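Local coordinates for protein serpin B3 (Homo sapiens, PDB 4ZK0) that belongs to the serpin family of protease inhibitors and probably traps target proteases by offering them an exposed reactive-centre loop as bait, at residues A[5-10]-A[57-62]; A[21-26]-A[291-296]; A[218-223]-A[275-280]. All blocks are in the same frame, centred on the assembly; numbering follows the deposited sequence.

Overall arrangement
The three contacts spread over one serpin fold, none touching another. Contact 1 and contact 2 lie on helix 4-22 and the turn just after it, with centres about 22 Å apart: the first joins it to the loop after helix 47-56, the second to the end of strand 276-294. The start of that strand makes contact 3, about 32 Å from contact 2 and 29 Å from contact 1 between centres. Contacts 1 and 2 interleave along the chain; contact 3 falls wholly between the two halves of contact 2. Strand 340-351 sits between strands 174-185 and 325-336, consistent with a reactive-centre loop inserted into sheet A, as in relaxed serpins.

Contact 1 (A[5-10]-A[57-62]); sequences SEANTK and LHFDQV
Lys10 CB sits over one face of the His58 imidazole, 3.7 Å from the ring centroid and only 3° off the normal, a CH-pi contact almost exactly above the middle of the ring. The two side chains cross at about a right angle, Lys10 CD passing 3.6 Å from His58 ND1. A bend at the last torsion (chi4 136°) carries NZ to the side-chain carbonyl of Gln61, where Lys10 NZ donates to OE1 over 3.0 Å. The other end of the same amide, Gln61 NE2, gives a weak bond to His58 ND1, so lysine, amide and ring are linked in sequence. Asp14, one turn further along the helix, takes a hydrogen bond from His58 NE2. Ala7 fills the other half of the contact. Its CB lies 3.3 Å from His58 O and 3.8 Å from Val62 CG2, with Phe59 CD1 a little further off. His58, with positive phi, is the first residue past helix 47-56 to leave helical geometry, in a Schellman motif. Helix 4-22 is thereby docked against the exit of helix 47-56, while Phe59 and Val62 reach on to helix 80-92 and Phe59 also meets helix 31-42.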
ATOM      1  N   SER A   5       4.831   9.915   7.785  1.00 33.51           N
ATOM      2  CA  SER A   5       4.031   8.749   8.117  1.00 37.10           C
ATOM      3  C   SER A   5       2.575   9.086   8.359  1.00 36.64           C
ATOM      4  O   SER A   5       1.706   8.379   7.902  1.00 35.31           O
ATOM      5  CB  SER A   5       4.599   8.013   9.309  1.00 40.67           C
ATOM      6  OG  SER A   5       5.671   7.231   8.836  1.00 46.86           O
ATOM      7  N   GLU A   6       2.312  10.176   9.068  1.00 35.40           N
ATOM      8  CA  GLU A   6       0.952  10.562   9.382  1.00 34.84           C
ATOM      9  C   GLU A   6       0.222  11.006   8.105  1.00 30.55           C
ATOM     10  O   GLU A   6      -0.933  10.636   7.849  1.00 26.97           O
ATOM     11  CB  GLU A   6       0.972  11.690  10.388  1.00 41.34           C
ATOM     12  CG  GLU A   6       1.638  11.332  11.707  1.00 47.79           C
ATOM     13  CD  GLU A   6       2.151  12.563  12.463  1.00 55.57           C
ATOM     14  OE1 GLU A   6       1.620  13.684  12.286  1.00 59.84           O
ATOM     15  OE2 GLU A   6       3.097  12.415  13.251  1.00 64.95           O
ATOM     16  N   ALA A   7       0.920  11.736   7.248  1.00 27.47           N
ATOM     17  CA  ALA A   7       0.327  12.112   5.995  1.00 25.70           C
ATOM     18  C   ALA A   7      -0.039  10.870   5.142  1.00 25.29           C
ATOM     19  O   ALA A   7      -1.130  10.790   4.577  1.00 24.97           O
ATOM     20  CB  ALA A   7       1.245  13.063   5.253  1.00 25.25           C
ATOM     21  N   ASN A   8       0.866   9.893   5.067  1.00 26.42           N
ATOM     22  CA  ASN A   8       0.561   8.583   4.429  1.00 23.98           C
ATOM     23  C   ASN A   8      -0.675   7.826   5.009  1.00 23.03           C
ATOM     24  O   ASN A   8      -1.502   7.328   4.263  1.00 24.22           O
ATOM     25  CB  ASN A   8       1.796   7.661   4.495  1.00 27.15           C
ATOM     26  CG  ASN A   8       1.572   6.328   3.759  1.00 25.82           C
ATOM     27  OD1 ASN A   8       1.452   5.244   4.399  1.00 32.34           O
ATOM     28  ND2 ASN A   8       1.405   6.413   2.469  1.00 21.91           N
ATOM     29  N   THR A   9      -0.814   7.729   6.318  1.00 20.98           N
ATOM     30  CA  THR A   9      -2.061   7.177   6.880  1.00 23.42           C
ATOM     31  C   THR A   9      -3.359   7.903   6.504  1.00 23.39           C
ATOM     32  O   THR A   9      -4.351   7.268   6.163  1.00 23.07           O
ATOM     33  CB  THR A   9      -1.933   7.117   8.402  1.00 25.01           C
ATOM     34  OG1 THR A   9      -0.781   6.334   8.673  1.00 27.44           O
ATOM     35  CG2 THR A   9      -3.143   6.511   9.040  1.00 25.02           C
ATOM     36  N   LYS A  10      -3.342   9.232   6.511  1.00 25.84           N
ATOM     37  CA  LYS A  10      -4.518  10.019   6.095  1.00 27.18           C
ATOM     38  C   LYS A  10      -4.883   9.797   4.646  1.00 28.49           C
ATOM     39  O   LYS A  10      -6.015   9.468   4.301  1.00 26.95           O
ATOM     40  CB  LYS A  10      -4.220  11.485   6.283  1.00 32.24           C
ATOM     41  CG  LYS A  10      -4.061  11.839   7.741  1.00 37.33           C
ATOM     42  CD  LYS A  10      -4.148  13.338   7.941  1.00 46.92           C
ATOM     43  CE  LYS A  10      -4.072  13.659   9.418  1.00 50.46           C
ATOM     44  NZ  LYS A  10      -3.166  14.805   9.631  1.00 57.15           N
ATOM     45  N   LEU A  57      -2.284  14.128  -1.101  1.00 32.92           N
ATOM     46  CA  LEU A  57      -1.402  13.259  -0.314  1.00 35.10           C
ATOM     47  C   LEU A  57      -1.182  13.729   1.095  1.00 33.94           C
ATOM     48  O   LEU A  57      -0.501  13.057   1.852  1.00 27.48           O
ATOM     49  CB  LEU A  57      -0.027  13.141  -0.984  1.00 34.46           C
ATOM     50  CG  LEU A  57      -0.062  12.610  -2.426  1.00 41.11           C
ATOM     51  CD1 LEU A  57       1.322  12.548  -3.030  1.00 41.65           C
ATOM     52  CD2 LEU A  57      -0.700  11.237  -2.464  1.00 43.96           C
ATOM     53  N   HIS A  58      -1.730  14.903   1.435  1.00 34.99           N
ATOM     54  CA  HIS A  58      -1.543  15.500   2.763  1.00 32.68           C
ATOM     55  C   HIS A  58      -0.107  15.953   3.024  1.00 34.58           C
ATOM     56  O   HIS A  58       0.329  16.090   4.180  1.00 36.81           O
ATOM     57  CB  HIS A  58      -2.077  14.571   3.865  1.00 33.99           C
ATOM     58  CG  HIS A  58      -3.568  14.357   3.823  1.00 33.33           C
ATOM     59  ND1 HIS A  58      -4.423  14.940   4.726  1.00 35.02           N
ATOM     60  CD2 HIS A  58      -4.347  13.611   3.012  1.00 36.86           C
ATOM     61  CE1 HIS A  58      -5.662  14.582   4.470  1.00 36.29           C
ATOM     62  NE2 HIS A  58      -5.647  13.773   3.431  1.00 40.68           N
ATOM     63  N   PHE A  59       0.634  16.218   1.952  1.00 37.85           N
ATOM     64  CA  PHE A  59       1.997  16.683   2.100  1.00 41.54           C
ATOM     65  C   PHE A  59       2.021  18.142   2.479  1.00 41.35           C
ATOM     66  O   PHE A  59       3.023  18.602   3.034  1.00 41.03           O
ATOM     67  CB  PHE A  59       2.776  16.523   0.813  1.00 45.93           C
ATOM     68  CG  PHE A  59       3.058  15.107   0.449  1.00 55.02           C
ATOM     69  CD1 PHE A  59       3.119  14.100   1.417  1.00 57.90           C
ATOM     70  CD2 PHE A  59       3.280  14.773  -0.865  1.00 60.10           C
ATOM     71  CE1 PHE A  59       3.397  12.801   1.068  1.00 58.94           C
ATOM     72  CE2 PHE A  59       3.556  13.468  -1.213  1.00 66.90           C
ATOM     73  CZ  PHE A  59       3.608  12.483  -0.245  1.00 60.67           C
ATOM     74  N   ASP A  60       0.934  18.857   2.184  1.00 43.52           N
ATOM     75  CA  ASP A  60       0.777  20.240   2.678  1.00 49.01           C
ATOM     76  C   ASP A  60       0.816  20.314   4.194  1.00 46.68           C
ATOM     77  O   ASP A  60       0.962  21.383   4.718  1.00 48.37           O
ATOM     78  CB  ASP A  60      -0.474  20.954   2.132  1.00 51.18           C
ATOM     79  CG  ASP A  60      -1.771  20.126   2.266  1.00 58.20           C
ATOM     80  OD1 ASP A  60      -1.779  19.050   2.941  1.00 45.62           O
ATOM     81  OD2 ASP A  60      -2.788  20.584   1.661  1.00 60.00           O
ATOM     82  N   GLN A  61       0.690  19.180   4.885  1.00 44.04           N
ATOM     83  CA  GLN A  61       0.818  19.116   6.347  1.00 43.85           C
ATOM     84  C   GLN A  61       2.157  18.605   6.817  1.00 41.24           C
ATOM     85  O   GLN A  61       2.320  18.407   7.999  1.00 41.56           O
ATOM     86  CB  GLN A  61      -0.274  18.205   6.929  1.00 44.40           C
ATOM     87  CG  GLN A  61      -1.690  18.776   6.771  1.00 52.26           C
ATOM     88  CD  GLN A  61      -2.769  17.710   6.669  1.00 54.44           C
ATOM     89  OE1 GLN A  61      -2.739  16.699   7.363  1.00 56.43           O
ATOM     90  NE2 GLN A  61      -3.718  17.932   5.794  1.00 56.23           N
ATOM     91  N   VAL A  62       3.112  18.349   5.926  1.00 39.30           N
ATOM     92  CA  VAL A  62       4.395  17.755   6.360  1.00 44.05           C
ATOM     93  C   VAL A  62       5.354  18.930   6.584  1.00 46.37           C
ATOM     94  O   VAL A  62       5.612  19.712   5.670  1.00 47.76           O
ATOM     95  CB  VAL A  62       5.007  16.767   5.333  1.00 43.25           C
ATOM     96  CG1 VAL A  62       6.415  16.368   5.738  1.00 47.20           C
ATOM     97  CG2 VAL A  62       4.146  15.523   5.186  1.00 45.09           C
TER

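Contact 2 (A[21-26]-A[291-296]); sequences KSKENN and ESYDLK
Lys23 reaches from the turn after helix 4-22 to the edge of strand 276-294, its CB directed at the strand. Bends at chi2 (-70°), chi3 (-84°) and chi4 curl the chain over Tyr293. CG comes within 4.2 Å of Tyr293 CE2, and CD lies about as far from that carbon. CE drops closer, 3.5 Å from Tyr293 CE2 and equally near Glu291 OE1. NZ stands over one face of the phenol ring, offset toward its rim and 3.8 Å from the centroid, a cation-pi contact. The ammonium also forms a long, weak salt bridge, Lys23 NZ to Glu291 OE1 at 3.4 Å, and lies 3.0 Å from Ser292 O. In serpin terms the strand here is the outer one of sheet A: Glu291 and Tyr293 bond through their backbones to strand 325-336, and the chain then enters helix 296-301, where Asp294 OD1 caps Lys296 N. Phe28 N bonds to Tyr293 OH and the Phe19 ring meets the Tyr293 ring, which together help to position it. The second oxygen of Glu291 works through water. One water takes a bond from Asn26 N at 2.8 Å and donates to Glu291 OE2 at 2.9 Å; another donates to Glu291 OE2 at 2.6 Å and is weakly bound by Asn26 ND2. The Asn26 amide itself is anchored to the C-terminal tail, OD1 on Ser388 N and ND2 on Ser389 O.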
ATOM      1  N   LYS A  21     -16.428   2.405  -2.531  1.00 39.16           N
ATOM      2  CA  LYS A  21     -17.487   2.581  -3.514  1.00 41.29           C
ATOM      3  C   LYS A  21     -17.439   1.608  -4.670  1.00 44.81           C
ATOM      4  O   LYS A  21     -18.460   1.353  -5.301  1.00 47.29           O
ATOM      5  CB  LYS A  21     -17.463   3.995  -4.073  1.00 41.27           C
ATOM      6  CG  LYS A  21     -17.737   5.015  -2.992  1.00 42.53           C
ATOM      7  CD  LYS A  21     -17.742   6.381  -3.576  1.00 41.04           C
ATOM      8  CE  LYS A  21     -17.439   7.380  -2.516  1.00 44.48           C
ATOM      9  NZ  LYS A  21     -17.240   8.671  -3.214  1.00 51.02           N
ATOM     10  N   SER A  22     -16.265   1.116  -5.009  1.00 46.16           N
ATOM     11  CA  SER A  22     -16.138   0.259  -6.179  1.00 52.55           C
ATOM     12  C   SER A  22     -15.537  -1.065  -5.847  1.00 55.99           C
ATOM     13  O   SER A  22     -15.242  -1.843  -6.739  1.00 60.19           O
ATOM     14  CB  SER A  22     -15.260   0.929  -7.237  1.00 53.43           C
ATOM     15  OG  SER A  22     -13.914   1.000  -6.817  1.00 56.37           O
ATOM     16  N   LYS A  23     -15.323  -1.320  -4.566  1.00 57.47           N
ATOM     17  CA  LYS A  23     -14.805  -2.596  -4.147  1.00 54.59           C
ATOM     18  C   LYS A  23     -15.784  -3.124  -3.147  1.00 54.22           C
ATOM     19  O   LYS A  23     -15.969  -2.566  -2.036  1.00 45.94           O
ATOM     20  CB  LYS A  23     -13.397  -2.455  -3.582  1.00 58.01           C
ATOM     21  CG  LYS A  23     -12.480  -1.688  -4.528  1.00 56.96           C
ATOM     22  CD  LYS A  23     -12.131  -2.479  -5.783  1.00 61.59           C
ATOM     23  CE  LYS A  23     -10.950  -3.444  -5.551  1.00 67.65           C
ATOM     24  NZ  LYS A  23     -10.075  -3.569  -6.766  1.00 56.70           N
ATOM     25  N   GLU A  24     -16.410  -4.211  -3.587  1.00 53.61           N
ATOM     26  CA  GLU A  24     -17.570  -4.806  -2.933  1.00 56.29           C
ATOM     27  C   GLU A  24     -17.072  -5.751  -1.872  1.00 51.39           C
ATOM     28  O   GLU A  24     -17.651  -5.820  -0.772  1.00 44.70           O
ATOM     29  CB  GLU A  24     -18.505  -5.513  -3.950  1.00 60.71           C
ATOM     30  CG  GLU A  24     -17.826  -6.190  -5.143  1.00 64.45           C
ATOM     31  CD  GLU A  24     -17.466  -5.235  -6.301  1.00 71.80           C
ATOM     32  OE1 GLU A  24     -17.525  -5.673  -7.474  1.00 77.86           O
ATOM     33  OE2 GLU A  24     -17.109  -4.055  -6.062  1.00 67.96           O
ATOM     34  N   ASN A  25     -15.971  -6.448  -2.176  1.00 41.88           N
ATOM     35  CA  ASN A  25     -15.465  -7.435  -1.255  1.00 35.48           C
ATOM     36  C   ASN A  25     -14.092  -7.075  -0.683  1.00 28.00           C
ATOM     37  O   ASN A  25     -14.002  -6.143   0.072  1.00 29.33           O
ATOM     38  CB  ASN A  25     -15.561  -8.780  -1.928  1.00 38.02           C
ATOM     39  CG  ASN A  25     -17.022  -9.191  -2.121  1.00 44.31           C
ATOM     40  OD1 ASN A  25     -17.667  -9.650  -1.194  1.00 48.47           O
ATOM     41  ND2 ASN A  25     -17.558  -8.940  -3.299  1.00 47.06           N
ATOM     42  N   ASN A  26     -13.052  -7.795  -1.037  1.00 25.72           N
ATOM     43  CA  ASN A  26     -11.754  -7.568  -0.459  1.00 26.52           C
ATOM     44  C   ASN A  26     -11.143  -6.303  -1.070  1.00 27.37           C
ATOM     45  O   ASN A  26     -11.422  -5.971  -2.246  1.00 27.48           O
ATOM     46  CB  ASN A  26     -10.862  -8.755  -0.692  1.00 23.71           C
ATOM     47  CG  ASN A  26     -11.412 -10.024  -0.090  1.00 23.98           C
ATOM     48  OD1 ASN A  26     -12.137 -10.014   0.910  1.00 22.92           O
ATOM     49  ND2 ASN A  26     -10.978 -11.129  -0.626  1.00 23.57           N
ATOM     50  N   GLU A 291      -5.708  -7.643  -5.635  1.00 23.96           N
ATOM     51  CA  GLU A 291      -6.606  -6.613  -6.083  1.00 23.87           C
ATOM     52  C   GLU A 291      -5.827  -5.630  -6.961  1.00 25.59           C
ATOM     53  O   GLU A 291      -4.660  -5.399  -6.736  1.00 24.29           O
ATOM     54  CB  GLU A 291      -7.214  -5.897  -4.907  1.00 25.06           C
ATOM     55  CG  GLU A 291      -8.079  -6.752  -3.989  1.00 26.68           C
ATOM     56  CD  GLU A 291      -9.334  -7.325  -4.661  1.00 25.31           C
ATOM     57  OE1 GLU A 291      -9.818  -6.711  -5.611  1.00 23.26           O
ATOM     58  OE2 GLU A 291      -9.803  -8.380  -4.193  1.00 26.03           O
ATOM     59  N   SER A 292      -6.494  -5.127  -7.992  1.00 24.15           N
ATOM     60  CA  SER A 292      -5.929  -4.256  -8.995  1.00 26.29           C
ATOM     61  C   SER A 292      -6.743  -3.003  -8.975  1.00 24.58           C
ATOM     62  O   SER A 292      -7.899  -3.065  -8.719  1.00 21.75           O
ATOM     63  CB  SER A 292      -6.077  -4.901 -10.381  1.00 27.48           C
ATOM     64  OG  SER A 292      -5.031  -5.850 -10.536  1.00 28.96           O
ATOM     65  N   TYR A 293      -6.129  -1.860  -9.209  1.00 24.47           N
ATOM     66  CA  TYR A 293      -6.816  -0.598  -9.176  1.00 24.43           C
ATOM     67  C   TYR A 293      -6.341   0.271 -10.314  1.00 26.58           C
ATOM     68  O   TYR A 293      -5.130   0.382 -10.574  1.00 24.60           O
ATOM     69  CB  TYR A 293      -6.505   0.120  -7.863  1.00 25.55           C
ATOM     70  CG  TYR A 293      -6.821  -0.702  -6.646  1.00 24.28           C
ATOM     71  CD1 TYR A 293      -5.918  -1.603  -6.147  1.00 22.56           C
ATOM     72  CD2 TYR A 293      -8.019  -0.541  -5.976  1.00 25.56           C
ATOM     73  CE1 TYR A 293      -6.212  -2.350  -5.033  1.00 22.62           C
ATOM     74  CE2 TYR A 293      -8.317  -1.314  -4.866  1.00 27.59           C
ATOM     75  CZ  TYR A 293      -7.406  -2.241  -4.411  1.00 22.19           C
ATOM     76  OH  TYR A 293      -7.736  -2.992  -3.289  1.00 22.65           O
ATOM     77  N   ASP A 294      -7.289   0.920 -10.974  1.00 26.60           N
ATOM     78  CA  ASP A 294      -6.984   1.983 -11.896  1.00 27.65           C
ATOM     79  C   ASP A 294      -7.308   3.224 -11.148  1.00 27.80           C
ATOM     80  O   ASP A 294      -8.454   3.433 -10.779  1.00 29.57           O
ATOM     81  CB  ASP A 294      -7.848   1.897 -13.107  1.00 34.30           C
ATOM     82  CG  ASP A 294      -7.493   2.955 -14.128  1.00 36.32           C
ATOM     83  OD1 ASP A 294      -7.216   4.119 -13.731  1.00 31.49           O
ATOM     84  OD2 ASP A 294      -7.437   2.581 -15.313  1.00 41.92           O
ATOM     85  N   LEU A 295      -6.301   4.036 -10.838  1.00 25.76           N
ATOM     86  CA  LEU A 295      -6.530   5.105  -9.895  1.00 27.10           C
ATOM     87  C   LEU A 295      -6.765   6.483 -10.498  1.00 25.76           C
ATOM     88  O   LEU A 295      -6.916   7.450  -9.754  1.00 24.42           O
ATOM     89  CB  LEU A 295      -5.353   5.202  -8.932  1.00 26.19           C
ATOM     90  CG  LEU A 295      -5.046   3.993  -8.078  1.00 26.63           C
ATOM     91  CD1 LEU A 295      -3.658   4.147  -7.399  1.00 24.98           C
ATOM     92  CD2 LEU A 295      -6.184   3.760  -7.077  1.00 27.03           C
ATOM     93  N   LYS A 296      -6.771   6.594 -11.814  1.00 28.41           N
ATOM     94  CA  LYS A 296      -6.764   7.933 -12.429  1.00 30.55           C
ATOM     95  C   LYS A 296      -8.025   8.668 -11.994  1.00 30.38           C
ATOM     96  O   LYS A 296      -7.939   9.815 -11.528  1.00 26.61           O
ATOM     97  CB  LYS A 296      -6.667   7.847 -13.960  1.00 32.79           C
ATOM     98  CG  LYS A 296      -6.802   9.144 -14.728  1.00 37.12           C
ATOM     99  CD  LYS A 296      -7.158   8.792 -16.158  1.00 42.42           C
ATOM    100  CE  LYS A 296      -6.606   9.762 -17.163  1.00 49.76           C
ATOM    101  NZ  LYS A 296      -6.393   9.044 -18.444  1.00 54.58           N
TER
HETATM  102  O   HOH W   1      -9.010 -10.777  -3.416  1.00 34.43           O
HETATM  103  O   HOH W   2     -12.522  -9.080  -3.421  1.00 44.73           O

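Contact 3 (A[218-223]-A[275-280]); sequences SFHFAS and MRETRV. With ZN (zinc ion), chain C.
Segments 218-223 and 275-280 pair as antiparallel strands, strongly twisted, with 125° between their chain directions. Phe219 and Thr278 form one hydrogen-bonded pair, with Thr278 N to Phe219 O at 2.9 Å, and Phe221 and Arg276 form the next, with Phe221 N to Arg276 O at 3.0 Å. Strand 206-224 is flanked here by 229-235 and 276-294, the latter also pairing with 361-364, in the sheet C region of the serpin fold, far from the chain centre. Arg276 O is gripped twice: Thr278 OG1 donates to it at 2.7 Å from the opposite face of the carbonyl plane to Phe221 N. This bond holds the threonine hydroxyl close to Phe221, whose CB lies 3.5 Å from Thr278 OG1. On the same side Val280 CB meets the edge of the Phe219 ring, and both phenylalanines continue onto Leu232 of strand 229-235. The other side of the sheet carries His220 and Glu277, a non-hydrogen-bonded pair whose side chains converge on a zinc ion. His220 NE2 binds the zinc at 2.1 Å and Glu277 OE2 at 1.8 Å, short for such a bond, so the exact geometry of the site is uncertain. A bend at chi2 (-78°) brings the Glu277 carboxylate toward the metal, its plane 63° from that of the imidazole. Glu233 OE1, on the neighbouring strand 229-235, bonds to His220 ND1, a second-shell partner that orients the ring. The two protein ligands make a site that bridges the paired strands; as both residues also touch a crystal neighbour, the zinc may partly reflect crystal packing.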
ATOM      1  N   SER A 218      -0.146 -14.881  24.147  1.00 33.70           N
ATOM      2  CA  SER A 218      -0.430 -13.486  24.457  1.00 32.32           C
ATOM      3  C   SER A 218       0.061 -12.498  23.401  1.00 30.39           C
ATOM      4  O   SER A 218       1.104 -12.667  22.768  1.00 28.08           O
ATOM      5  CB  SER A 218       0.152 -13.132  25.814  1.00 34.62           C
ATOM      6  OG  SER A 218       1.320 -13.884  25.940  1.00 39.40           O
ATOM      7  N   PHE A 219      -0.690 -11.418  23.290  1.00 28.52           N
ATOM      8  CA  PHE A 219      -0.525 -10.430  22.260  1.00 30.85           C
ATOM      9  C   PHE A 219      -1.018  -9.154  22.890  1.00 30.12           C
ATOM     10  O   PHE A 219      -1.847  -9.220  23.788  1.00 27.96           O
ATOM     11  CB  PHE A 219      -1.474 -10.701  21.075  1.00 30.33           C
ATOM     12  CG  PHE A 219      -1.182 -11.935  20.294  1.00 30.41           C
ATOM     13  CD1 PHE A 219      -0.134 -11.971  19.373  1.00 34.84           C
ATOM     14  CD2 PHE A 219      -1.988 -13.054  20.420  1.00 33.30           C
ATOM     15  CE1 PHE A 219       0.105 -13.120  18.603  1.00 33.42           C
ATOM     16  CE2 PHE A 219      -1.764 -14.199  19.663  1.00 35.02           C
ATOM     17  CZ  PHE A 219      -0.707 -14.240  18.765  1.00 33.47           C
ATOM     18  N   HIS A 220      -0.547  -8.016  22.396  1.00 28.37           N
ATOM     19  CA  HIS A 220      -1.188  -6.765  22.669  1.00 29.16           C
ATOM     20  C   HIS A 220      -2.617  -6.745  22.036  1.00 28.36           C
ATOM     21  O   HIS A 220      -2.782  -6.988  20.803  1.00 24.90           O
ATOM     22  CB  HIS A 220      -0.357  -5.598  22.119  1.00 33.68           C
ATOM     23  CG  HIS A 220       1.020  -5.514  22.693  1.00 41.28           C
ATOM     24  ND1 HIS A 220       2.135  -5.244  21.926  1.00 46.55           N
ATOM     25  CD2 HIS A 220       1.469  -5.698  23.954  1.00 42.54           C
ATOM     26  CE1 HIS A 220       3.209  -5.253  22.696  1.00 46.91           C
ATOM     27  NE2 HIS A 220       2.832  -5.527  23.929  1.00 43.36           N
ATOM     28  N   PHE A 221      -3.584  -6.382  22.874  1.00 24.78           N
ATOM     29  CA  PHE A 221      -5.018  -6.519  22.653  1.00 26.16           C
ATOM     30  C   PHE A 221      -5.742  -5.311  23.250  1.00 26.70           C
ATOM     31  O   PHE A 221      -5.363  -4.860  24.319  1.00 28.58           O
ATOM     32  CB  PHE A 221      -5.535  -7.790  23.341  1.00 24.74           C
ATOM     33  CG  PHE A 221      -7.040  -7.919  23.340  1.00 26.94           C
ATOM     34  CD1 PHE A 221      -7.699  -8.547  22.310  1.00 28.45           C
ATOM     35  CD2 PHE A 221      -7.796  -7.447  24.393  1.00 30.50           C
ATOM     36  CE1 PHE A 221      -9.063  -8.695  22.313  1.00 27.59           C
ATOM     37  CE2 PHE A 221      -9.167  -7.580  24.403  1.00 29.71           C
ATOM     38  CZ  PHE A 221      -9.809  -8.189  23.349  1.00 29.82           C
ATOM     39  N   ALA A 222      -6.744  -4.761  22.566  1.00 26.77           N
ATOM     40  CA  ALA A 222      -7.737  -3.862  23.217  1.00 26.77           C
ATOM     41  C   ALA A 222      -9.134  -4.112  22.741  1.00 31.44           C
ATOM     42  O   ALA A 222      -9.345  -4.413  21.522  1.00 26.88           O
ATOM     43  CB  ALA A 222      -7.406  -2.404  22.960  1.00 28.48           C
ATOM     44  N   SER A 223     -10.086  -4.003  23.689  1.00 32.43           N
ATOM     45  CA  SER A 223     -11.523  -3.916  23.386  1.00 37.38           C
ATOM     46  C   SER A 223     -11.938  -2.476  23.132  1.00 39.15           C
ATOM     47  O   SER A 223     -11.775  -1.633  24.010  1.00 40.98           O
ATOM     48  CB  SER A 223     -12.368  -4.408  24.550  1.00 40.05           C
ATOM     49  OG  SER A 223     -12.541  -5.803  24.467  1.00 45.86           O
ATOM     50  N   MET A 275      -3.379  -0.537  24.712  1.00 43.69           N
ATOM     51  CA  MET A 275      -3.512  -1.963  24.580  1.00 46.46           C
ATOM     52  C   MET A 275      -2.886  -2.609  25.802  1.00 50.09           C
ATOM     53  O   MET A 275      -2.309  -1.923  26.654  1.00 56.55           O
ATOM     54  CB  MET A 275      -2.801  -2.440  23.332  1.00 43.54           C
ATOM     55  CG  MET A 275      -3.476  -2.033  22.054  1.00 44.72           C
ATOM     56  SD  MET A 275      -2.307  -2.199  20.693  1.00 50.93           S
ATOM     57  CE  MET A 275      -3.410  -2.654  19.399  1.00 47.81           C
ATOM     58  N   ARG A 276      -3.034  -3.920  25.913  1.00 46.81           N
ATOM     59  CA  ARG A 276      -2.514  -4.649  27.054  1.00 49.52           C
ATOM     60  C   ARG A 276      -2.141  -6.044  26.610  1.00 47.93           C
ATOM     61  O   ARG A 276      -2.824  -6.625  25.769  1.00 44.68           O
ATOM     62  CB  ARG A 276      -3.572  -4.716  28.162  1.00 53.30           C
ATOM     63  CG  ARG A 276      -3.881  -3.373  28.815  1.00 59.27           C
ATOM     64  CD  ARG A 276      -5.277  -3.301  29.422  1.00 69.07           C
ATOM     65  NE  ARG A 276      -5.572  -1.946  29.919  1.00 76.30           N
ATOM     66  CZ  ARG A 276      -6.729  -1.565  30.464  1.00 77.22           C
ATOM     67  NH1 ARG A 276      -7.735  -2.429  30.595  1.00 77.96           N
ATOM     68  NH2 ARG A 276      -6.884  -0.312  30.878  1.00 75.68           N
ATOM     69  N   GLU A 277      -1.041  -6.551  27.159  1.00 48.36           N
ATOM     70  CA  GLU A 277      -0.655  -7.945  27.058  1.00 46.81           C
ATOM     71  C   GLU A 277      -1.827  -8.792  27.489  1.00 45.35           C
ATOM     72  O   GLU A 277      -2.332  -8.622  28.575  1.00 45.66           O
ATOM     73  CB  GLU A 277       0.530  -8.230  27.983  1.00 50.20           C
ATOM     74  CG  GLU A 277       1.851  -7.667  27.501  1.00 57.01           C
ATOM     75  CD  GLU A 277       2.487  -8.496  26.410  1.00 67.58           C
ATOM     76  OE1 GLU A 277       1.907  -9.537  25.994  1.00 73.31           O
ATOM     77  OE2 GLU A 277       3.583  -8.090  25.968  1.00 71.61           O
ATOM     78  N   THR A 278      -2.255  -9.721  26.650  1.00 41.27           N
ATOM     79  CA  THR A 278      -3.449 -10.510  26.932  1.00 38.88           C
ATOM     80  C   THR A 278      -3.305 -11.873  26.299  1.00 38.24           C
ATOM     81  O   THR A 278      -2.793 -12.007  25.192  1.00 33.92           O
ATOM     82  CB  THR A 278      -4.703  -9.821  26.353  1.00 40.29           C
ATOM     83  OG1 THR A 278      -4.667  -8.425  26.651  1.00 44.74           O
ATOM     84  CG2 THR A 278      -5.970 -10.380  26.929  1.00 40.72           C
ATOM     85  N   ARG A 279      -3.790 -12.895  26.983  1.00 42.02           N
ATOM     86  CA  ARG A 279      -3.854 -14.212  26.392  1.00 40.64           C
ATOM     87  C   ARG A 279      -5.026 -14.268  25.475  1.00 38.49           C
ATOM     88  O   ARG A 279      -6.153 -13.991  25.873  1.00 36.07           O
ATOM     89  CB  ARG A 279      -3.996 -15.277  27.452  1.00 48.12           C
ATOM     90  CG  ARG A 279      -2.765 -15.328  28.331  1.00 55.75           C
ATOM     91  CD  ARG A 279      -2.297 -16.756  28.497  1.00 62.51           C
ATOM     92  NE  ARG A 279      -1.538 -16.899  29.729  1.00 68.40           N
ATOM     93  CZ  ARG A 279      -2.066 -16.845  30.951  1.00 72.25           C
ATOM     94  NH1 ARG A 279      -3.379 -16.656  31.125  1.00 74.06           N
ATOM     95  NH2 ARG A 279      -1.274 -16.982  32.007  1.00 68.24           N
ATOM     96  N   VAL A 280      -4.773 -14.621  24.229  1.00 31.95           N
ATOM     97  CA  VAL A 280      -5.822 -14.517  23.252  1.00 32.75           C
ATOM     98  C   VAL A 280      -5.887 -15.830  22.519  1.00 32.88           C
ATOM     99  O   VAL A 280      -4.877 -16.328  22.079  1.00 31.94           O
ATOM    100  CB  VAL A 280      -5.586 -13.368  22.278  1.00 32.66           C
ATOM    101  CG1 VAL A 280      -6.747 -13.274  21.302  1.00 33.24           C
ATOM    102  CG2 VAL A 280      -5.440 -12.073  23.071  1.00 32.96           C
TER
HETATM  103 ZN    ZN C 402       4.262  -6.677  25.028  0.50 41.45          ZN